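Local coordinates for ATP/GTP-binding site-containing protein A (Brucella abortus, PDB 6NTR) that functions in the periplasm to maintain the integrity of the cell envelope, at residues Q186-T191 and F211-N216; V159-V164 and V190-F195; T127-E132 and Y144-F149. All blocks are in the same frame, centred on the assembly; numbering follows the deposited sequence.

Contact 1: Q186-T191 and F211-N216; sequences QVWPVT and FKLYRN
Val190 and Phe211 pair across the antiparallel beta hairpin of strands 187-195 and 207-214, one of the hairpins of this barrel-like fold. The pair is of the hydrogen-bonded kind: Val190 N to Phe211 O and Phe211 N to Val190 O are both short, at 2.6 Å. Trp188 and Leu213 form the other such pair, with Leu213 N 2.8 Å from Trp188 O. Pro189 falls between them, opposite Lys212 at a non-hydrogen-bonded position, where a residue without an N-H costs the hairpin no bond.

Trp188, Val190, Phe211 and Leu213 share one face of the sheet, and branched and aromatic residues suit it because Leu133 of helix 126-138 packs onto Val190 and Leu213. Val190 lays CB over one face of the Phe211 ring, 3.8 Å from the centroid and displaced toward the rim near CZ. The Phe211 torsion explains the overlap: with chi1 at 61°, CG stands between the backbone N and the carbonyl carbon. The second methyl of Val190, CG2, crosses to Leu213 CD2 at 3.8 Å. Further along, Arg215 uses its aliphatic part on the indole, CG meeting Trp188 CH2 at the ring edge at 3.7 Å, while the guanidinium plane is turned 62° from the ring.

On the reverse face Val187 runs alongside the Tyr214 ring. The phenol hydroxyl is hydrogen-bonded to Arg220 NE, which fixes the far end of the ring, and Val187 CG1 sits over the ring centre, 3.5 Å from the centroid.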
ATOM      1  N   GLN A 186      19.915   6.854   3.105  1.00 72.14           N
ATOM      2  CA  GLN A 186      19.547   5.912   4.147  1.00 61.72           C
ATOM      3  C   GLN A 186      18.109   5.449   4.035  1.00 59.50           C
ATOM      4  O   GLN A 186      17.280   6.157   3.521  1.00 66.66           O
ATOM      5  CB  GLN A 186      19.754   6.540   5.520  1.00 59.51           C
ATOM      6  CG  GLN A 186      21.194   6.804   5.893  1.00 64.11           C
ATOM      7  CD  GLN A 186      21.916   5.564   6.350  1.00 70.23           C
ATOM      8  OE1 GLN A 186      21.351   4.719   7.020  1.00 71.49           O
ATOM      9  NE2 GLN A 186      23.176   5.455   5.992  1.00 74.43           N
ATOM     10  N   VAL A 187      17.826   4.263   4.546  1.00 52.54           N
ATOM     11  CA  VAL A 187      16.483   3.727   4.551  1.00 51.21           C
ATOM     12  C   VAL A 187      16.173   3.200   5.930  1.00 49.45           C
ATOM     13  O   VAL A 187      17.063   2.993   6.729  1.00 43.96           O
ATOM     14  CB  VAL A 187      16.295   2.574   3.558  1.00 49.29           C
ATOM     15  CG1 VAL A 187      16.686   2.990   2.156  1.00 51.20           C
ATOM     16  CG2 VAL A 187      17.066   1.350   4.004  1.00 42.81           C
ATOM     17  N   TRP A 188      14.896   3.040   6.222  1.00 48.99           N
ATOM     18  CA  TRP A 188      14.471   2.480   7.481  1.00 46.93           C
ATOM     19  C   TRP A 188      13.763   1.192   7.167  1.00 48.85           C
ATOM     20  O   TRP A 188      12.929   1.167   6.283  1.00 51.32           O
ATOM     21  CB  TRP A 188      13.445   3.369   8.156  1.00 47.53           C
ATOM     22  CG  TRP A 188      13.955   4.610   8.736  1.00 53.12           C
ATOM     23  CD1 TRP A 188      14.733   4.736   9.837  1.00 53.74           C
ATOM     24  CD2 TRP A 188      13.690   5.927   8.278  1.00 52.98           C
ATOM     25  NE1 TRP A 188      14.988   6.046  10.084  1.00 56.26           N
ATOM     26  CE2 TRP A 188      14.355   6.804   9.140  1.00 59.68           C
ATOM     27  CE3 TRP A 188      12.957   6.453   7.220  1.00 47.90           C
ATOM     28  CZ2 TRP A 188      14.314   8.176   8.973  1.00 63.79           C
ATOM     29  CZ3 TRP A 188      12.917   7.799   7.058  1.00 52.83           C
ATOM     30  CH2 TRP A 188      13.589   8.653   7.926  1.00 62.25           C
ATOM     31  N   PRO A 189      14.122   0.102   7.845  1.00 50.09           N
ATOM     32  CA  PRO A 189      13.332  -1.093   7.578  1.00 47.27           C
ATOM     33  C   PRO A 189      11.998  -0.846   8.239  1.00 48.35           C
ATOM     34  O   PRO A 189      11.986  -0.364   9.352  1.00 48.36           O
ATOM     35  CB  PRO A 189      14.102  -2.186   8.296  1.00 48.59           C
ATOM     36  CG  PRO A 189      15.485  -1.661   8.429  1.00 51.13           C
ATOM     37  CD  PRO A 189      15.321  -0.194   8.638  1.00 52.32           C
ATOM     38  N   VAL A 190      10.896  -1.160   7.577  1.00 49.62           N
ATOM     39  CA  VAL A 190       9.591  -0.910   8.163  1.00 45.76           C
ATOM     40  C   VAL A 190       8.726  -2.135   7.962  1.00 50.71           C
ATOM     41  O   VAL A 190       8.684  -2.703   6.866  1.00 51.39           O
ATOM     42  CB  VAL A 190       8.917   0.336   7.571  1.00 38.45           C
ATOM     43  CG1 VAL A 190       7.744   0.716   8.419  1.00 35.81           C
ATOM     44  CG2 VAL A 190       9.888   1.479   7.493  1.00 37.89           C
ATOM     45  N   THR A 191       8.064  -2.552   9.035  1.00 53.42           N
ATOM     46  CA  THR A 191       7.060  -3.600   9.019  1.00 47.89           C
ATOM     47  C   THR A 191       5.748  -2.978   9.474  1.00 49.49           C
ATOM     48  O   THR A 191       5.686  -2.368  10.542  1.00 49.02           O
ATOM     49  CB  THR A 191       7.465  -4.769   9.925  1.00 42.47           C
ATOM     50  OG1 THR A 191       8.672  -5.366   9.439  1.00 47.79           O
ATOM     51  CG2 THR A 191       6.386  -5.824   9.966  1.00 38.67           C
ATOM     52  N   PHE A 211       8.970  -3.497   4.424  1.00 44.31           N
ATOM     53  CA  PHE A 211       9.595  -2.736   3.372  1.00 39.14           C
ATOM     54  C   PHE A 211      10.720  -1.860   3.871  1.00 47.03           C
ATOM     55  O   PHE A 211      10.801  -1.580   5.034  1.00 53.99           O
ATOM     56  CB  PHE A 211       8.543  -1.886   2.623  1.00 42.81           C
ATOM     57  CG  PHE A 211       7.830  -0.885   3.476  1.00 45.63           C
ATOM     58  CD1 PHE A 211       6.710  -1.232   4.174  1.00 45.22           C
ATOM     59  CD2 PHE A 211       8.278   0.400   3.565  1.00 43.29           C
ATOM     60  CE1 PHE A 211       6.061  -0.321   4.955  1.00 42.73           C
ATOM     61  CE2 PHE A 211       7.634   1.311   4.349  1.00 39.56           C
ATOM     62  CZ  PHE A 211       6.524   0.949   5.042  1.00 39.40           C
ATOM     63  N   LYS A 212      11.568  -1.418   2.959  1.00 52.70           N
ATOM     64  CA  LYS A 212      12.657  -0.509   3.259  1.00 58.41           C
ATOM     65  C   LYS A 212      12.173   0.852   2.785  1.00 62.29           C
ATOM     66  O   LYS A 212      11.838   1.015   1.634  1.00 67.48           O
ATOM     67  CB  LYS A 212      13.907  -0.911   2.501  1.00 57.51           C
ATOM     68  CG  LYS A 212      14.618  -2.116   3.077  1.00 58.11           C
ATOM     69  CD  LYS A 212      15.763  -2.554   2.191  1.00 61.48           C
ATOM     70  CE  LYS A 212      16.697  -3.525   2.894  1.00 68.86           C
ATOM     71  NZ  LYS A 212      16.017  -4.340   3.930  1.00 70.66           N
ATOM     72  N   LEU A 213      12.137   1.835   3.665  1.00 61.23           N
ATOM     73  CA  LEU A 213      11.612   3.145   3.333  1.00 58.75           C
ATOM     74  C   LEU A 213      12.576   4.318   3.376  1.00 59.16           C
ATOM     75  O   LEU A 213      13.357   4.438   4.299  1.00 60.59           O
ATOM     76  CB  LEU A 213      10.436   3.417   4.261  1.00 62.17           C
ATOM     77  CG  LEU A 213       9.928   4.822   4.523  1.00 67.60           C
ATOM     78  CD1 LEU A 213       8.907   5.202   3.476  1.00 68.80           C
ATOM     79  CD2 LEU A 213       9.285   4.875   5.888  1.00 70.10           C
ATOM     80  N   TYR A 214      12.508   5.170   2.360  1.00 55.66           N
ATOM     81  CA  TYR A 214      13.326   6.373   2.243  1.00 53.27           C
ATOM     82  C   TYR A 214      12.628   7.553   2.900  1.00 54.33           C
ATOM     83  O   TYR A 214      11.409   7.577   3.045  1.00 58.94           O
ATOM     84  CB  TYR A 214      13.609   6.711   0.777  1.00 51.97           C
ATOM     85  CG  TYR A 214      14.536   5.748   0.120  1.00 52.95           C
ATOM     86  CD1 TYR A 214      14.085   4.509  -0.299  1.00 55.16           C
ATOM     87  CD2 TYR A 214      15.871   6.061  -0.068  1.00 57.55           C
ATOM     88  CE1 TYR A 214      14.935   3.599  -0.887  1.00 60.53           C
ATOM     89  CE2 TYR A 214      16.730   5.163  -0.655  1.00 62.62           C
ATOM     90  CZ  TYR A 214      16.256   3.932  -1.063  1.00 65.82           C
ATOM     91  OH  TYR A 214      17.105   3.025  -1.645  1.00 69.62           O
ATOM     92  N   ARG A 215      13.421   8.546   3.292  1.00 50.94           N
ATOM     93  CA  ARG A 215      12.852   9.764   3.859  1.00 55.28           C
ATOM     94  C   ARG A 215      11.892  10.471   2.898  1.00 63.85           C
ATOM     95  O   ARG A 215      11.008  11.210   3.354  1.00 65.70           O
ATOM     96  CB  ARG A 215      13.984  10.710   4.264  1.00 50.29           C
ATOM     97  CG  ARG A 215      13.739  11.461   5.529  1.00 52.40           C
ATOM     98  CD  ARG A 215      15.059  11.801   6.177  1.00 60.77           C
ATOM     99  NE  ARG A 215      15.876  12.734   5.401  1.00 68.45           N
ATOM    100  CZ  ARG A 215      16.256  13.935   5.833  1.00 76.02           C
ATOM    101  NH1 ARG A 215      15.919  14.343   7.049  1.00 83.71           N
ATOM    102  NH2 ARG A 215      17.004  14.716   5.068  1.00 72.56           N
ATOM    103  N   ASN A 216      12.039  10.267   1.584  1.00 68.63           N
ATOM    104  CA  ASN A 216      11.230  10.958   0.586  1.00 72.48           C
ATOM    105  C   ASN A 216      10.031  10.143   0.131  1.00 68.25           C
ATOM    106  O   ASN A 216       9.449  10.448  -0.916  1.00 73.42           O
ATOM    107  CB  ASN A 216      12.085  11.340  -0.623  1.00 82.67           C
ATOM    108  CG  ASN A 216      12.726  10.140  -1.288  1.00 87.53           C
ATOM    109  OD1 ASN A 216      12.350   9.001  -1.028  1.00 87.70           O
ATOM    110  ND2 ASN A 216      13.690  10.391  -2.167  1.00 90.36           N
TER

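Contact 2: V159-V164 and V190-F195; sequences VATTVV and VTIAYF
Tyr194 lies beside Thr161 as a non-hydrogen-bonded pair of the antiparallel strands 159-165 and 187-195. Its chi1 of -73° sets CG beside the backbone N, and the ring then runs alongside the threonine. Beyond CB and CG, the CD2 corner makes the contact: it is 4.0 Å from Thr161 CG2 and 4.2 Å from Val159 CG2. CE2, the next atom out, is still close to the same threonine methyl, which lies over one ring face, offset toward the rim, as a CH-pi contact. The valine arrives obliquely. The ring also makes an edge-to-face (T-shaped) contact with Tyr207. At the tip, OH is hydrogen-bonded to a glycerol, probably from the crystallisation liquor. A tyrosine serves well here, since its apolar ring packs on the neighbouring strand while its hydroxyl can meet a polar partner.

Backbone bonds flank this pair on both sides. Phe195 N reaches Ala160 O at 2.7 Å, and Thr162 N reaches Ala193 O at 3.0 Å; Val164 and Thr191 repeat the pattern. On the face of Ala160, Thr162 and Phe195, the small methyl of Ala160 leaves room for Phe195, with the two CB atoms 4.2 Å apart, and the phenylalanine ring swings obliquely past Thr162, CE2 coming 3.8 Å from OG1. On the other face Val163 CG1 meets Val190 CG1 at 3.9 Å.

Strand 159-165 has strand 143-148 as its other neighbour, strand 187-195 pairs on its far edge with strand 207-214, and Leu133 of helix 126-138 packs onto Val163, Val190 and Ile192.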
ATOM      1  N   VAL A 159      -8.711   0.413   9.644  1.00 51.26           N
ATOM      2  CA  VAL A 159      -7.790  -0.661   9.963  1.00 50.96           C
ATOM      3  C   VAL A 159      -6.788  -0.156  10.976  1.00 52.26           C
ATOM      4  O   VAL A 159      -6.256   0.950  10.836  1.00 53.19           O
ATOM      5  CB  VAL A 159      -7.066  -1.191   8.717  1.00 53.69           C
ATOM      6  CG1 VAL A 159      -8.025  -1.954   7.861  1.00 62.35           C
ATOM      7  CG2 VAL A 159      -6.396  -0.064   7.954  1.00 50.26           C
ATOM      8  N   ALA A 160      -6.521  -0.978  11.983  1.00 52.46           N
ATOM      9  CA  ALA A 160      -5.466  -0.712  12.940  1.00 55.36           C
ATOM     10  C   ALA A 160      -4.142  -1.184  12.353  1.00 55.86           C
ATOM     11  O   ALA A 160      -4.048  -2.319  11.875  1.00 59.51           O
ATOM     12  CB  ALA A 160      -5.758  -1.437  14.251  1.00 63.59           C
ATOM     13  N   THR A 161      -3.145  -0.316  12.368  1.00 52.92           N
ATOM     14  CA  THR A 161      -1.835  -0.651  11.853  1.00 50.68           C
ATOM     15  C   THR A 161      -0.744  -0.451  12.910  1.00 50.01           C
ATOM     16  O   THR A 161      -0.663   0.592  13.524  1.00 49.97           O
ATOM     17  CB  THR A 161      -1.504   0.154  10.584  1.00 54.61           C
ATOM     18  OG1 THR A 161      -1.140   1.488  10.928  1.00 60.95           O
ATOM     19  CG2 THR A 161      -2.691   0.196   9.660  1.00 52.96           C
ATOM     20  N   THR A 162       0.097  -1.456  13.103  1.00 48.11           N
ATOM     21  CA  THR A 162       1.184  -1.380  14.064  1.00 43.69           C
ATOM     22  C   THR A 162       2.437  -1.228  13.264  1.00 43.42           C
ATOM     23  O   THR A 162       2.694  -2.023  12.394  1.00 45.63           O
ATOM     24  CB  THR A 162       1.318  -2.674  14.862  1.00 40.09           C
ATOM     25  OG1 THR A 162       0.170  -2.843  15.675  1.00 44.00           O
ATOM     26  CG2 THR A 162       2.522  -2.635  15.743  1.00 43.92           C
ATOM     27  N   VAL A 163       3.223  -0.216  13.565  1.00 38.19           N
ATOM     28  CA  VAL A 163       4.438   0.024  12.831  1.00 37.50           C
ATOM     29  C   VAL A 163       5.671  -0.315  13.647  1.00 37.94           C
ATOM     30  O   VAL A 163       5.763   0.072  14.783  1.00 47.44           O
ATOM     31  CB  VAL A 163       4.528   1.500  12.428  1.00 37.54           C
ATOM     32  CG1 VAL A 163       5.772   1.763  11.624  1.00 40.09           C
ATOM     33  CG2 VAL A 163       3.294   1.935  11.667  1.00 37.54           C
ATOM     34  N   VAL A 164       6.605  -1.051  13.064  1.00 46.34           N
ATOM     35  CA  VAL A 164       7.852  -1.392  13.710  1.00 49.53           C
ATOM     36  C   VAL A 164       8.968  -0.894  12.804  1.00 48.08           C
ATOM     37  O   VAL A 164       9.022  -1.258  11.649  1.00 37.55           O
ATOM     38  CB  VAL A 164       7.986  -2.903  13.945  1.00 47.78           C
ATOM     39  CG1 VAL A 164       9.352  -3.243  14.503  1.00 40.04           C
ATOM     40  CG2 VAL A 164       6.898  -3.402  14.867  1.00 43.49           C
ATOM     41  N   VAL A 190      10.896  -1.160   7.577  1.00 49.62           N
ATOM     42  CA  VAL A 190       9.591  -0.910   8.163  1.00 45.76           C
ATOM     43  C   VAL A 190       8.726  -2.135   7.962  1.00 50.71           C
ATOM     44  O   VAL A 190       8.684  -2.703   6.866  1.00 51.39           O
ATOM     45  CB  VAL A 190       8.917   0.336   7.571  1.00 38.45           C
ATOM     46  CG1 VAL A 190       7.744   0.716   8.419  1.00 35.81           C
ATOM     47  CG2 VAL A 190       9.888   1.479   7.493  1.00 37.89           C
ATOM     48  N   THR A 191       8.064  -2.552   9.035  1.00 53.42           N
ATOM     49  CA  THR A 191       7.060  -3.600   9.019  1.00 47.89           C
ATOM     50  C   THR A 191       5.748  -2.978   9.474  1.00 49.49           C
ATOM     51  O   THR A 191       5.686  -2.368  10.542  1.00 49.02           O
ATOM     52  CB  THR A 191       7.465  -4.769   9.925  1.00 42.47           C
ATOM     53  OG1 THR A 191       8.672  -5.366   9.439  1.00 47.79           O
ATOM     54  CG2 THR A 191       6.386  -5.824   9.966  1.00 38.67           C
ATOM     55  N   ILE A 192       4.713  -3.104   8.659  1.00 51.29           N
ATOM     56  CA  ILE A 192       3.379  -2.659   9.033  1.00 50.60           C
ATOM     57  C   ILE A 192       2.484  -3.886   9.085  1.00 47.72           C
ATOM     58  O   ILE A 192       2.366  -4.611   8.091  1.00 48.30           O
ATOM     59  CB  ILE A 192       2.839  -1.606   8.057  1.00 46.51           C
ATOM     60  CG1 ILE A 192       3.827  -0.442   7.972  1.00 45.30           C
ATOM     61  CG2 ILE A 192       1.496  -1.120   8.510  1.00 43.93           C
ATOM     62  CD1 ILE A 192       3.301   0.773   7.263  1.00 44.29           C
ATOM     63  N   ALA A 193       1.891  -4.143  10.250  1.00 48.96           N
ATOM     64  CA  ALA A 193       0.936  -5.227  10.423  1.00 48.72           C
ATOM     65  C   ALA A 193      -0.457  -4.638  10.547  1.00 45.25           C
ATOM     66  O   ALA A 193      -0.661  -3.684  11.301  1.00 44.25           O
ATOM     67  CB  ALA A 193       1.260  -6.076  11.649  1.00 49.14           C
ATOM     68  N   TYR A 194      -1.401  -5.211   9.809  1.00 44.96           N
ATOM     69  CA  TYR A 194      -2.739  -4.668   9.660  1.00 44.37           C
ATOM     70  C   TYR A 194      -3.701  -5.548  10.436  1.00 43.86           C
ATOM     71  O   TYR A 194      -3.723  -6.766  10.249  1.00 48.51           O
ATOM     72  CB  TYR A 194      -3.135  -4.601   8.179  1.00 45.42           C
ATOM     73  CG  TYR A 194      -2.457  -3.519   7.330  1.00 49.94           C
ATOM     74  CD1 TYR A 194      -1.113  -3.592   7.013  1.00 45.35           C
ATOM     75  CD2 TYR A 194      -3.190  -2.472   6.780  1.00 61.25           C
ATOM     76  CE1 TYR A 194      -0.509  -2.636   6.227  1.00 49.06           C
ATOM     77  CE2 TYR A 194      -2.589  -1.512   5.983  1.00 62.87           C
ATOM     78  CZ  TYR A 194      -1.246  -1.604   5.712  1.00 57.32           C
ATOM     79  OH  TYR A 194      -0.636  -0.658   4.923  1.00 58.47           O
ATOM     80  N   PHE A 195      -4.456  -4.918  11.314  1.00 46.19           N
ATOM     81  CA  PHE A 195      -5.377  -5.618  12.169  1.00 50.59           C
ATOM     82  C   PHE A 195      -6.754  -5.030  12.098  1.00 57.80           C
ATOM     83  O   PHE A 195      -6.931  -3.830  11.984  1.00 57.96           O
ATOM     84  CB  PHE A 195      -4.924  -5.526  13.646  1.00 48.33           C
ATOM     85  CG  PHE A 195      -3.609  -6.174  13.931  1.00 45.87           C
ATOM     86  CD1 PHE A 195      -3.524  -7.520  14.124  1.00 46.80           C
ATOM     87  CD2 PHE A 195      -2.470  -5.430  14.013  1.00 43.84           C
ATOM     88  CE1 PHE A 195      -2.323  -8.120  14.376  1.00 46.23           C
ATOM     89  CE2 PHE A 195      -1.263  -6.020  14.263  1.00 45.00           C
ATOM     90  CZ  PHE A 195      -1.188  -7.369  14.441  1.00 44.63           C
TER

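Contact 3: T127-E132 and Y144-F149; sequences TRHMEE and YQTTLF
NE2 of His129 touches the methyl of Thr146, with CG2 3.6 Å away, and is held by a hydrogen bond to OG1 of Thr161 on the adjoining strand 159-165. With CG anti to the backbone N (chi1 -173°), the imidazole leaves the helix toward strand 143-148, where its edge faces the backbone: Thr147 O lies in the ring plane, 3.7 Å from CD2. Leu148 fills in around the base of the ring, CD1 meeting His129 CB at 3.6 Å while CD2 stands over one face near the rim.

This is a helix packed on a beta sheet, helix 126-138 running nearly antiparallel to strand 143-148 (161° between directions). The segment axes approach to 9.6 Å, a gap that side chains must bridge. Histidine suits it, offering apolar carbons to the leucine and a nitrogen to the threonine beyond.

Nearly one turn further along the helix, Glu132 stretches out toward the strand, its OE1 hydrogen-bonded to Gln124 NE2. The same oxygen lies 4.0 Å from Tyr144 CE1, the carboxylate turned 74° from the phenol ring, and that ring has a cation-pi partner in Lys136.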
ATOM      1  N   THR A 127      -1.649   9.214   2.592  1.00 59.55           N
ATOM      2  CA  THR A 127      -0.518  10.109   2.582  1.00 58.90           C
ATOM      3  C   THR A 127      -0.151  10.614   3.975  1.00 60.42           C
ATOM      4  O   THR A 127       1.014  10.717   4.287  1.00 61.35           O
ATOM      5  CB  THR A 127      -0.647  11.238   1.573  1.00 64.16           C
ATOM      6  OG1 THR A 127      -0.625  10.671   0.265  1.00 77.60           O
ATOM      7  CG2 THR A 127       0.524  12.166   1.702  1.00 58.51           C
ATOM      8  N   ARG A 128      -1.144  10.947   4.795  1.00 59.00           N
ATOM      9  CA  ARG A 128      -0.863  11.439   6.134  1.00 52.03           C
ATOM     10  C   ARG A 128      -0.189  10.363   6.961  1.00 47.16           C
ATOM     11  O   ARG A 128       0.842  10.598   7.551  1.00 48.30           O
ATOM     12  CB  ARG A 128      -2.148  11.874   6.814  1.00 56.84           C
ATOM     13  CG  ARG A 128      -1.988  13.054   7.746  1.00 63.19           C
ATOM     14  CD  ARG A 128      -2.151  14.356   6.990  1.00 71.06           C
ATOM     15  NE  ARG A 128      -2.816  15.376   7.784  1.00 76.01           N
ATOM     16  CZ  ARG A 128      -2.902  16.650   7.435  1.00 80.67           C
ATOM     17  NH1 ARG A 128      -2.373  17.066   6.301  1.00 80.58           N
ATOM     18  NH2 ARG A 128      -3.520  17.505   8.224  1.00 85.58           N
ATOM     19  N   HIS A 129      -0.750   9.162   6.925  1.00 47.25           N
ATOM     20  CA  HIS A 129      -0.179   8.004   7.595  1.00 46.68           C
ATOM     21  C   HIS A 129       1.253   7.753   7.151  1.00 48.79           C
ATOM     22  O   HIS A 129       2.121   7.437   7.971  1.00 50.05           O
ATOM     23  CB  HIS A 129      -1.061   6.802   7.299  1.00 43.14           C
ATOM     24  CG  HIS A 129      -0.697   5.556   8.041  1.00 52.64           C
ATOM     25  ND1 HIS A 129       0.481   4.876   7.828  1.00 55.26           N
ATOM     26  CD2 HIS A 129      -1.395   4.823   8.941  1.00 55.37           C
ATOM     27  CE1 HIS A 129       0.509   3.796   8.590  1.00 55.25           C
ATOM     28  NE2 HIS A 129      -0.619   3.738   9.271  1.00 55.83           N
HETATM   29  N   MSE A 130       1.519   7.871   5.866  1.00 53.44           N
HETATM   30  CA  MSE A 130       2.862   7.695   5.395  1.00 62.44           C
HETATM   31  C   MSE A 130       3.700   8.789   6.015  1.00 56.92           C
HETATM   32  O   MSE A 130       4.765   8.514   6.523  1.00 56.30           O
HETATM   33  CB  MSE A 130       2.915   7.717   3.875  1.00 87.49           C
HETATM   34  CG  MSE A 130       3.714   6.547   3.290  1.00113.96           C
HETATM   35 SE   MSE A 130       3.381   4.771   4.089  1.00130.71          SE
HETATM   36  CE  MSE A 130       1.429   4.690   3.989  1.00130.94           C
ATOM     37  N   GLU A 131       3.194  10.025   6.015  1.00 56.53           N
ATOM     38  CA  GLU A 131       3.963  11.144   6.553  1.00 50.24           C
ATOM     39  C   GLU A 131       4.243  10.957   8.031  1.00 47.68           C
ATOM     40  O   GLU A 131       5.337  11.266   8.510  1.00 50.22           O
ATOM     41  CB  GLU A 131       3.220  12.458   6.325  1.00 51.12           C
ATOM     42  CG  GLU A 131       3.257  12.940   4.908  1.00 58.04           C
ATOM     43  CD  GLU A 131       2.613  14.291   4.751  1.00 69.36           C
ATOM     44  OE1 GLU A 131       1.408  14.417   5.061  1.00 73.64           O
ATOM     45  OE2 GLU A 131       3.310  15.231   4.320  1.00 75.81           O
ATOM     46  N   GLU A 132       3.259  10.459   8.770  1.00 45.25           N
ATOM     47  CA  GLU A 132       3.440  10.191  10.191  1.00 44.60           C
ATOM     48  C   GLU A 132       4.455   9.085  10.424  1.00 45.70           C
ATOM     49  O   GLU A 132       5.178   9.094  11.423  1.00 49.18           O
ATOM     50  CB  GLU A 132       2.101   9.806  10.790  1.00 45.42           C
ATOM     51  CG  GLU A 132       2.132   9.446  12.216  1.00 48.08           C
ATOM     52  CD  GLU A 132       0.826   8.838  12.612  1.00 58.84           C
ATOM     53  OE1 GLU A 132       0.497   7.770  12.046  1.00 59.27           O
ATOM     54  OE2 GLU A 132       0.119   9.439  13.452  1.00 63.83           O
ATOM     55  N   TYR A 144       4.752   1.686  17.208  1.00 49.27           N
ATOM     56  CA  TYR A 144       3.531   2.444  17.477  1.00 48.79           C
ATOM     57  C   TYR A 144       2.267   1.837  16.882  1.00 41.44           C
ATOM     58  O   TYR A 144       2.331   1.019  16.004  1.00 40.96           O
ATOM     59  CB  TYR A 144       3.673   3.935  17.152  1.00 49.98           C
ATOM     60  CG  TYR A 144       3.786   4.297  15.694  1.00 50.51           C
ATOM     61  CD1 TYR A 144       2.664   4.583  14.939  1.00 46.05           C
ATOM     62  CD2 TYR A 144       5.014   4.387  15.085  1.00 50.20           C
ATOM     63  CE1 TYR A 144       2.773   4.917  13.615  1.00 44.26           C
ATOM     64  CE2 TYR A 144       5.127   4.720  13.762  1.00 47.72           C
ATOM     65  CZ  TYR A 144       3.999   4.986  13.041  1.00 46.74           C
ATOM     66  OH  TYR A 144       4.119   5.318  11.738  1.00 51.95           O
ATOM     67  N   GLN A 145       1.123   2.250  17.390  1.00 46.15           N
ATOM     68  CA  GLN A 145      -0.160   1.764  16.933  1.00 48.10           C
ATOM     69  C   GLN A 145      -0.990   2.945  16.455  1.00 50.18           C
ATOM     70  O   GLN A 145      -0.933   4.016  17.033  1.00 51.32           O
ATOM     71  CB  GLN A 145      -0.887   1.030  18.050  1.00 56.52           C
ATOM     72  CG  GLN A 145      -0.246  -0.277  18.466  1.00 59.20           C
ATOM     73  CD  GLN A 145      -1.176  -1.154  19.268  1.00 58.13           C
ATOM     74  OE1 GLN A 145      -2.021  -0.669  19.997  1.00 54.03           O
ATOM     75  NE2 GLN A 145      -1.029  -2.447  19.117  1.00 62.28           N
ATOM     76  N   THR A 146      -1.741   2.720  15.397  1.00 52.77           N
ATOM     77  CA  THR A 146      -2.573   3.738  14.798  1.00 52.48           C
ATOM     78  C   THR A 146      -3.624   3.075  13.940  1.00 48.32           C
ATOM     79  O   THR A 146      -3.731   1.866  13.911  1.00 44.03           O
ATOM     80  CB  THR A 146      -1.756   4.765  14.007  1.00 57.30           C
ATOM     81  OG1 THR A 146      -2.607   5.834  13.617  1.00 61.61           O
ATOM     82  CG2 THR A 146      -1.151   4.146  12.790  1.00 57.90           C
ATOM     83  N   THR A 147      -4.421   3.884  13.271  1.00 52.19           N
ATOM     84  CA  THR A 147      -5.476   3.392  12.398  1.00 47.47           C
ATOM     85  C   THR A 147      -5.302   4.006  11.041  1.00 48.81           C
ATOM     86  O   THR A 147      -4.529   4.928  10.876  1.00 50.28           O
ATOM     87  CB  THR A 147      -6.853   3.822  12.875  1.00 51.27           C
ATOM     88  OG1 THR A 147      -6.884   5.243  12.954  1.00 53.17           O
ATOM     89  CG2 THR A 147      -7.138   3.242  14.216  1.00 54.23           C
ATOM     90  N   LEU A 148      -5.995   3.459  10.056  1.00 53.90           N
ATOM     91  CA  LEU A 148      -5.939   3.995   8.707  1.00 50.45           C
ATOM     92  C   LEU A 148      -7.162   3.626   7.898  1.00 48.62           C
ATOM     93  O   LEU A 148      -7.785   2.617   8.156  1.00 48.93           O
ATOM     94  CB  LEU A 148      -4.712   3.441   8.005  1.00 48.37           C
ATOM     95  CG  LEU A 148      -4.558   3.713   6.522  1.00 50.66           C
ATOM     96  CD1 LEU A 148      -4.082   5.129   6.331  1.00 52.49           C
ATOM     97  CD2 LEU A 148      -3.550   2.759   5.931  1.00 50.91           C
ATOM     98  N   PHE A 149      -7.487   4.441   6.904  1.00 52.30           N
ATOM     99  CA  PHE A 149      -8.564   4.149   5.970  1.00 53.79           C
ATOM    100  C   PHE A 149      -7.845   4.227   4.646  1.00 54.43           C
ATOM    101  O   PHE A 149      -7.328   5.268   4.302  1.00 54.02           O
ATOM    102  CB  PHE A 149      -9.676   5.187   6.001  1.00 58.81           C
ATOM    103  CG  PHE A 149     -10.765   4.908   5.016  1.00 63.34           C
ATOM    104  CD1 PHE A 149     -11.616   3.848   5.201  1.00 64.67           C
ATOM    105  CD2 PHE A 149     -10.908   5.675   3.889  1.00 65.06           C
ATOM    106  CE1 PHE A 149     -12.605   3.566   4.292  1.00 65.78           C
ATOM    107  CE2 PHE A 149     -11.897   5.401   2.969  1.00 64.82           C
ATOM    108  CZ  PHE A 149     -12.745   4.346   3.171  1.00 66.89           C
TER

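How the contacts relate
Contacts 1 and 2 both use strand 187-195 and share Val190 and Thr191, so this strand is bonded to strand 207-214 on one edge and to strand 159-165 on the other. Contact 3 adds the next strand, 143-148, which pairs with 159-165, and brings in a helix. Contact 1 is the buried one of the three, though Arg215 at its end is exposed; contacts 2 and 3 are partly buried. In the first two, backbone hydrogen bonds join the segments and apolar packing accompanies them. In contact 3 no hydrogen bond crosses between the segments, and side chains span the distance. Phe211 CE1 packs against Ile192 CG1 at 3.8 Å, linking contacts 1 and 2, whereas contacts 1 and 3 do not touch.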